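Penicillin-binding protein 2B (Streptococcus pneumoniae, PDB 2WAD) probably forms the peptide cross-links between neighbouring glycan strands of cell-wall peptidoglycan, working in the elongasome that builds peripheral wall, and binds penicillin. Local coordinates at residues Leu402-Val414 with Ser423-Val437. Numbering follows the deposited sequence.
Sequences LSGNQTLTDQPIV and SWYKLAYGSFPITAV. Unlike the reference sequence in segment 402-414: Pro-412 (reference Ser). Unlike the reference sequence in segment 423-437: Lys-426 (reference Thr), Leu-427 (reference Gln).
Four backbone hydrogen bonds join Leu-408 to Ile-434 and Asp-410 to Phe-432, each pair bonding in both directions: Asp-410 N to Phe-432 O is 2.8 Å and Phe-432 N to Asp-410 O 3.1 Å. Thr-409 and Pro-433 form the non-hydrogen-bonded pair between them, an alternation that marks a two-stranded antiparallel ribbon.

Asp-410 and Asn-405 carry the polar side-chain contacts, one toward each end. With CG anti to the backbone N (chi1 -166°), Asp-410 OD2 accepts the Tyr-425 hydroxyl, OH to OD2 2.6 Å, from above the carboxylate plane; Ser-444 also bonds OD2. A water oxygen lies 2.6 Å from Asp-410 OD1 and also bonds Ser-423 OG, which Asn-445 N holds too. Asn-405 OD1 accepts Val-437 N at 3.1 Å and, weakly, Ala-436 N, at the start of the helix that Thr-435 N-caps.

The Phe-432 ring is met over one face by Asp-410 CB, a CH-pi contact 4.0 Å from the centroid, the carboxylate stacked 15° from the ring plane.

Ser-423 lies about 8 Å, side chain to side chain, from Ser-386, the probable acylated serine. Asp-410 thus borders Ser-444 and Asn-445, probably part of the transpeptidase SxN motif, while several donors probably stabilise its negative charge.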
loop_
_atom_site.group_PDB
_atom_site.type_symbol
_atom_site.label_atom_id
_atom_site.label_comp_id
_atom_site.label_asym_id
_atom_site.label_seq_id
_atom_site.Cartn_x
_atom_site.Cartn_y
_atom_site.Cartn_z
ATOM N N LEU A 402 -28.564 2.792 -25.480
ATOM C CA LEU A 402 -29.178 4.029 -25.026
ATOM C C LEU A 402 -28.665 5.136 -25.920
ATOM O O LEU A 402 -27.496 5.136 -26.291
ATOM C CB LEU A 402 -28.738 4.364 -23.595
ATOM C CG LEU A 402 -29.318 3.529 -22.458
ATOM C CD1 LEU A 402 -28.695 4.050 -21.174
ATOM C CD2 LEU A 402 -30.831 3.700 -22.428
ATOM N N SER A 403 -29.528 6.098 -26.229
ATOM C CA SER A 403 -29.096 7.242 -27.014
ATOM C C SER A 403 -29.270 8.574 -26.290
ATOM O O SER A 403 -30.391 9.026 -26.060
ATOM C CB SER A 403 -29.804 7.254 -28.374
ATOM O OG SER A 403 -29.243 8.306 -29.154
ATOM N N GLY A 404 -28.168 9.225 -25.932
ATOM C CA GLY A 404 -28.287 10.463 -25.163
ATOM C C GLY A 404 -29.126 10.275 -23.907
ATOM O O GLY A 404 -29.083 9.227 -23.265
ATOM N N ASN A 405 -29.874 11.311 -23.545
ATOM C CA ASN A 405 -30.602 11.370 -22.289
ATOM C C ASN A 405 -31.962 10.729 -22.475
ATOM O O ASN A 405 -32.997 11.375 -22.252
ATOM C CB ASN A 405 -30.739 12.818 -21.810
ATOM C CG ASN A 405 -31.349 12.928 -20.412
ATOM O OD1 ASN A 405 -31.307 11.984 -19.615
ATOM N ND2 ASN A 405 -31.909 14.094 -20.105
ATOM N N GLN A 406 -31.922 9.453 -22.855
ATOM C CA GLN A 406 -33.097 8.674 -23.270
ATOM C C GLN A 406 -34.115 8.367 -22.168
ATOM O O GLN A 406 -33.739 8.060 -21.026
ATOM C CB GLN A 406 -32.649 7.374 -23.961
ATOM C CG GLN A 406 -33.776 6.514 -24.526
ATOM C CD GLN A 406 -33.255 5.329 -25.338
ATOM O OE1 GLN A 406 -32.163 5.390 -25.907
ATOM N NE2 GLN A 406 -34.028 4.249 -25.396
ATOM N N THR A 407 -35.400 8.437 -22.533
ATOM C CA THR A 407 -36.501 8.154 -21.621
ATOM C C THR A 407 -36.884 6.684 -21.632
ATOM O O THR A 407 -37.012 6.075 -22.677
ATOM C CB THR A 407 -37.769 8.984 -21.937
ATOM O OG1 THR A 407 -37.513 10.370 -21.671
ATOM C CG2 THR A 407 -38.959 8.512 -21.071
ATOM N N LEU A 408 -37.049 6.110 -20.447
ATOM C CA LEU A 408 -37.524 4.750 -20.327
ATOM C C LEU A 408 -38.679 4.819 -19.332
ATOM O O LEU A 408 -38.899 5.852 -18.693
ATOM C CB LEU A 408 -36.415 3.816 -19.809
ATOM C CG LEU A 408 -35.150 3.523 -20.632
ATOM C CD1 LEU A 408 -34.192 2.550 -19.913
ATOM C CD2 LEU A 408 -35.473 2.964 -21.980
ATOM N N THR A 409 -39.418 3.727 -19.198
ATOM C CA THR A 409 -40.466 3.662 -18.198
ATOM C C THR A 409 -39.873 3.052 -16.930
ATOM O O THR A 409 -39.340 1.935 -16.935
ATOM C CB THR A 409 -41.650 2.796 -18.687
ATOM O OG1 THR A 409 -42.129 3.329 -19.926
ATOM C CG2 THR A 409 -42.795 2.764 -17.664
ATOM N N ASP A 410 -39.984 3.798 -15.841
ATOM C CA ASP A 410 -39.746 3.237 -14.523
ATOM C C ASP A 410 -40.978 2.407 -14.163
ATOM O O ASP A 410 -42.086 2.942 -14.063
ATOM C CB ASP A 410 -39.527 4.362 -13.510
ATOM C CG ASP A 410 -38.948 3.861 -12.212
ATOM O OD1 ASP A 410 -39.564 3.000 -11.547
ATOM O OD2 ASP A 410 -37.843 4.328 -11.865
ATOM N N GLN A 411 -40.765 1.104 -13.996
ATOM C CA GLN A 411 -41.800 0.124 -13.655
ATOM C C GLN A 411 -41.089 -1.029 -12.948
ATOM O O GLN A 411 -39.866 -1.180 -13.082
ATOM C CB GLN A 411 -42.462 -0.400 -14.942
ATOM C CG GLN A 411 -41.415 -0.886 -15.950
ATOM C CD GLN A 411 -41.979 -1.168 -17.331
ATOM O OE1 GLN A 411 -43.073 -1.710 -17.451
ATOM N NE2 GLN A 411 -41.238 -0.798 -18.378
ATOM N N PRO A 412 -41.837 -1.841 -12.186
ATOM C CA PRO A 412 -41.195 -3.029 -11.624
ATOM C C PRO A 412 -40.719 -3.895 -12.788
ATOM O O PRO A 412 -41.350 -3.887 -13.831
ATOM C CB PRO A 412 -42.314 -3.747 -10.860
ATOM C CG PRO A 412 -43.482 -2.771 -10.790
ATOM C CD PRO A 412 -43.276 -1.752 -11.878
ATOM N N ILE A 413 -39.628 -4.633 -12.617
ATOM C CA ILE A 413 -39.078 -5.409 -13.704
ATOM C C ILE A 413 -39.365 -6.847 -13.345
ATOM O O ILE A 413 -38.958 -7.306 -12.289
ATOM C CB ILE A 413 -37.551 -5.254 -13.822
ATOM C CG1 ILE A 413 -37.138 -3.793 -14.053
ATOM C CG2 ILE A 413 -36.979 -6.267 -14.808
ATOM C CD1 ILE A 413 -37.906 -3.054 -15.112
ATOM N N VAL A 414 -40.093 -7.538 -14.212
ATOM C CA VAL A 414 -40.561 -8.886 -13.909
ATOM C C VAL A 414 -40.105 -9.878 -14.975
ATOM O O VAL A 414 -40.603 -9.849 -16.103
ATOM C CB VAL A 414 -42.114 -8.937 -13.781
ATOM C CG1 VAL A 414 -42.533 -10.330 -13.314
ATOM C CG2 VAL A 414 -42.595 -7.902 -12.770
ATOM N N SER A 423 -37.498 -0.219 -7.009
ATOM C CA SER A 423 -36.557 0.768 -6.495
ATOM C C SER A 423 -36.934 1.048 -5.041
ATOM O O SER A 423 -37.880 0.453 -4.532
ATOM C CB SER A 423 -36.628 2.047 -7.332
ATOM O OG SER A 423 -36.095 1.814 -8.627
ATOM N N TRP A 424 -36.214 1.943 -4.377
ATOM C CA TRP A 424 -36.483 2.253 -2.973
ATOM C C TRP A 424 -37.908 2.777 -2.762
ATOM O O TRP A 424 -38.489 2.576 -1.708
ATOM C CB TRP A 424 -35.448 3.247 -2.431
ATOM C CG TRP A 424 -35.488 4.630 -3.038
ATOM C CD1 TRP A 424 -34.761 5.085 -4.114
ATOM C CD2 TRP A 424 -36.247 5.754 -2.569
ATOM N NE1 TRP A 424 -35.017 6.422 -4.330
ATOM C CE2 TRP A 424 -35.938 6.850 -3.406
ATOM C CE3 TRP A 424 -37.163 5.940 -1.526
ATOM C CZ2 TRP A 424 -36.510 8.110 -3.225
ATOM C CZ3 TRP A 424 -37.729 7.208 -1.353
ATOM C CH2 TRP A 424 -37.395 8.270 -2.197
ATOM N N TYR A 425 -38.479 3.405 -3.782
ATOM C CA TYR A 425 -39.826 3.968 -3.704
ATOM C C TYR A 425 -40.986 3.037 -4.113
ATOM O O TYR A 425 -42.139 3.450 -4.101
ATOM C CB TYR A 425 -39.870 5.255 -4.533
ATOM C CG TYR A 425 -39.140 5.226 -5.865
ATOM C CD1 TYR A 425 -37.868 5.784 -5.994
ATOM C CD2 TYR A 425 -39.734 4.683 -7.000
ATOM C CE1 TYR A 425 -37.193 5.790 -7.203
ATOM C CE2 TYR A 425 -39.074 4.682 -8.226
ATOM C CZ TYR A 425 -37.811 5.248 -8.327
ATOM O OH TYR A 425 -37.159 5.264 -9.549
ATOM N N LYS A 426 -40.670 1.797 -4.487
ATOM C CA LYS A 426 -41.667 0.756 -4.780
ATOM C C LYS A 426 -42.784 1.217 -5.715
ATOM O O LYS A 426 -42.539 1.628 -6.845
ATOM C CB LYS A 426 -42.286 0.179 -3.492
ATOM C CG LYS A 426 -41.308 -0.126 -2.371
ATOM C CD LYS A 426 -40.406 -1.266 -2.802
ATOM C CE LYS A 426 -39.433 -1.700 -1.717
ATOM N NZ LYS A 426 -38.472 -2.692 -2.280
ATOM N N LEU A 427 -44.013 1.153 -5.206
ATOM C CA LEU A 427 -45.231 1.364 -5.976
ATOM C C LEU A 427 -45.786 2.775 -5.770
ATOM O O LEU A 427 -46.753 3.193 -6.428
ATOM C CB LEU A 427 -46.252 0.285 -5.580
ATOM C CG LEU A 427 -45.746 -1.137 -5.867
ATOM C CD1 LEU A 427 -46.505 -2.282 -5.168
ATOM C CD2 LEU A 427 -45.724 -1.327 -7.394
ATOM N N ALA A 428 -45.130 3.529 -4.894
ATOM C CA ALA A 428 -45.636 4.817 -4.429
ATOM C C ALA A 428 -46.035 5.822 -5.513
ATOM O O ALA A 428 -47.007 6.559 -5.341
ATOM C CB ALA A 428 -44.665 5.454 -3.406
ATOM N N TYR A 429 -45.305 5.878 -6.621
ATOM C CA TYR A 429 -45.701 6.769 -7.712
ATOM C C TYR A 429 -46.127 6.025 -8.969
ATOM O O TYR A 429 -46.044 6.584 -10.060
ATOM C CB TYR A 429 -44.575 7.750 -8.043
ATOM C CG TYR A 429 -44.260 8.595 -6.845
ATOM C CD1 TYR A 429 -44.784 9.874 -6.727
ATOM C CD2 TYR A 429 -43.513 8.083 -5.787
ATOM C CE1 TYR A 429 -44.535 10.643 -5.599
ATOM C CE2 TYR A 429 -43.265 8.847 -4.658
ATOM C CZ TYR A 429 -43.778 10.121 -4.575
ATOM O OH TYR A 429 -43.562 10.892 -3.457
ATOM N N GLY A 430 -46.546 4.771 -8.821
ATOM C CA GLY A 430 -46.848 3.940 -9.988
ATOM C C GLY A 430 -45.704 3.848 -10.987
ATOM O O GLY A 430 -44.526 3.922 -10.611
ATOM N N SER A 431 -46.058 3.677 -12.259
ATOM C CA SER A 431 -45.096 3.666 -13.365
ATOM C C SER A 431 -45.065 5.032 -14.040
ATOM O O SER A 431 -46.082 5.720 -14.140
ATOM C CB SER A 431 -45.504 2.621 -14.403
ATOM O OG SER A 431 -45.431 1.341 -13.809
ATOM N N PHE A 432 -43.889 5.435 -14.499
ATOM C CA PHE A 432 -43.750 6.778 -15.026
ATOM C C PHE A 432 -42.500 6.887 -15.887
ATOM O O PHE A 432 -41.552 6.118 -15.736
ATOM C CB PHE A 432 -43.731 7.811 -13.882
ATOM C CG PHE A 432 -42.650 7.574 -12.873
ATOM C CD1 PHE A 432 -42.907 6.837 -11.721
ATOM C CD2 PHE A 432 -41.365 8.059 -13.086
ATOM C CE1 PHE A 432 -41.904 6.585 -10.787
ATOM C CE2 PHE A 432 -40.352 7.818 -12.156
ATOM C CZ PHE A 432 -40.622 7.059 -11.010
ATOM N N PRO A 433 -42.504 7.851 -16.811
ATOM C CA PRO A 433 -41.343 8.099 -17.653
ATOM C C PRO A 433 -40.205 8.717 -16.846
ATOM O O PRO A 433 -40.455 9.456 -15.883
ATOM C CB PRO A 433 -41.869 9.068 -18.715
ATOM C CG PRO A 433 -43.036 9.751 -18.062
ATOM C CD PRO A 433 -43.596 8.813 -17.027
ATOM N N ILE A 434 -38.976 8.374 -17.233
ATOM C CA ILE A 434 -37.760 8.787 -16.539
ATOM C C ILE A 434 -36.590 8.887 -17.538
ATOM O O ILE A 434 -36.337 7.967 -18.313
ATOM C CB ILE A 434 -37.472 7.819 -15.342
ATOM C CG1 ILE A 434 -36.481 8.438 -14.372
ATOM C CG2 ILE A 434 -36.955 6.448 -15.788
ATOM C CD1 ILE A 434 -36.309 7.629 -13.083
ATOM N N THR A 435 -35.908 10.029 -17.550
ATOM C CA THR A 435 -34.694 10.238 -18.333
ATOM C C THR A 435 -33.450 9.708 -17.618
ATOM O O THR A 435 -33.510 9.208 -16.494
ATOM C CB THR A 435 -34.442 11.736 -18.603
ATOM O OG1 THR A 435 -34.176 12.422 -17.366
ATOM C CG2 THR A 435 -35.615 12.397 -19.361
ATOM N N ALA A 436 -32.301 9.817 -18.275
ATOM C CA ALA A 436 -31.077 9.252 -17.704
ATOM C C ALA A 436 -30.657 10.095 -16.489
ATOM O O ALA A 436 -30.251 9.562 -15.453
ATOM C CB ALA A 436 -29.985 9.176 -18.757
ATOM N N VAL A 437 -30.823 11.406 -16.616
ATOM C CA VAL A 437 -30.533 12.363 -15.545
ATOM C C VAL A 437 -31.378 12.042 -14.308
ATOM O O VAL A 437 -30.854 12.021 -13.201
ATOM C CB VAL A 437 -30.824 13.798 -16.011
ATOM C CG1 VAL A 437 -30.657 14.810 -14.864
ATOM C CG2 VAL A 437 -29.962 14.194 -17.229
HETATM O O HOH W 1 -33.828 15.225 -17.620
HETATM O O HOH W 2 -42.227 2.277 -10.643
HETATM O O HOH W 3 -38.000 1.360 -10.291
#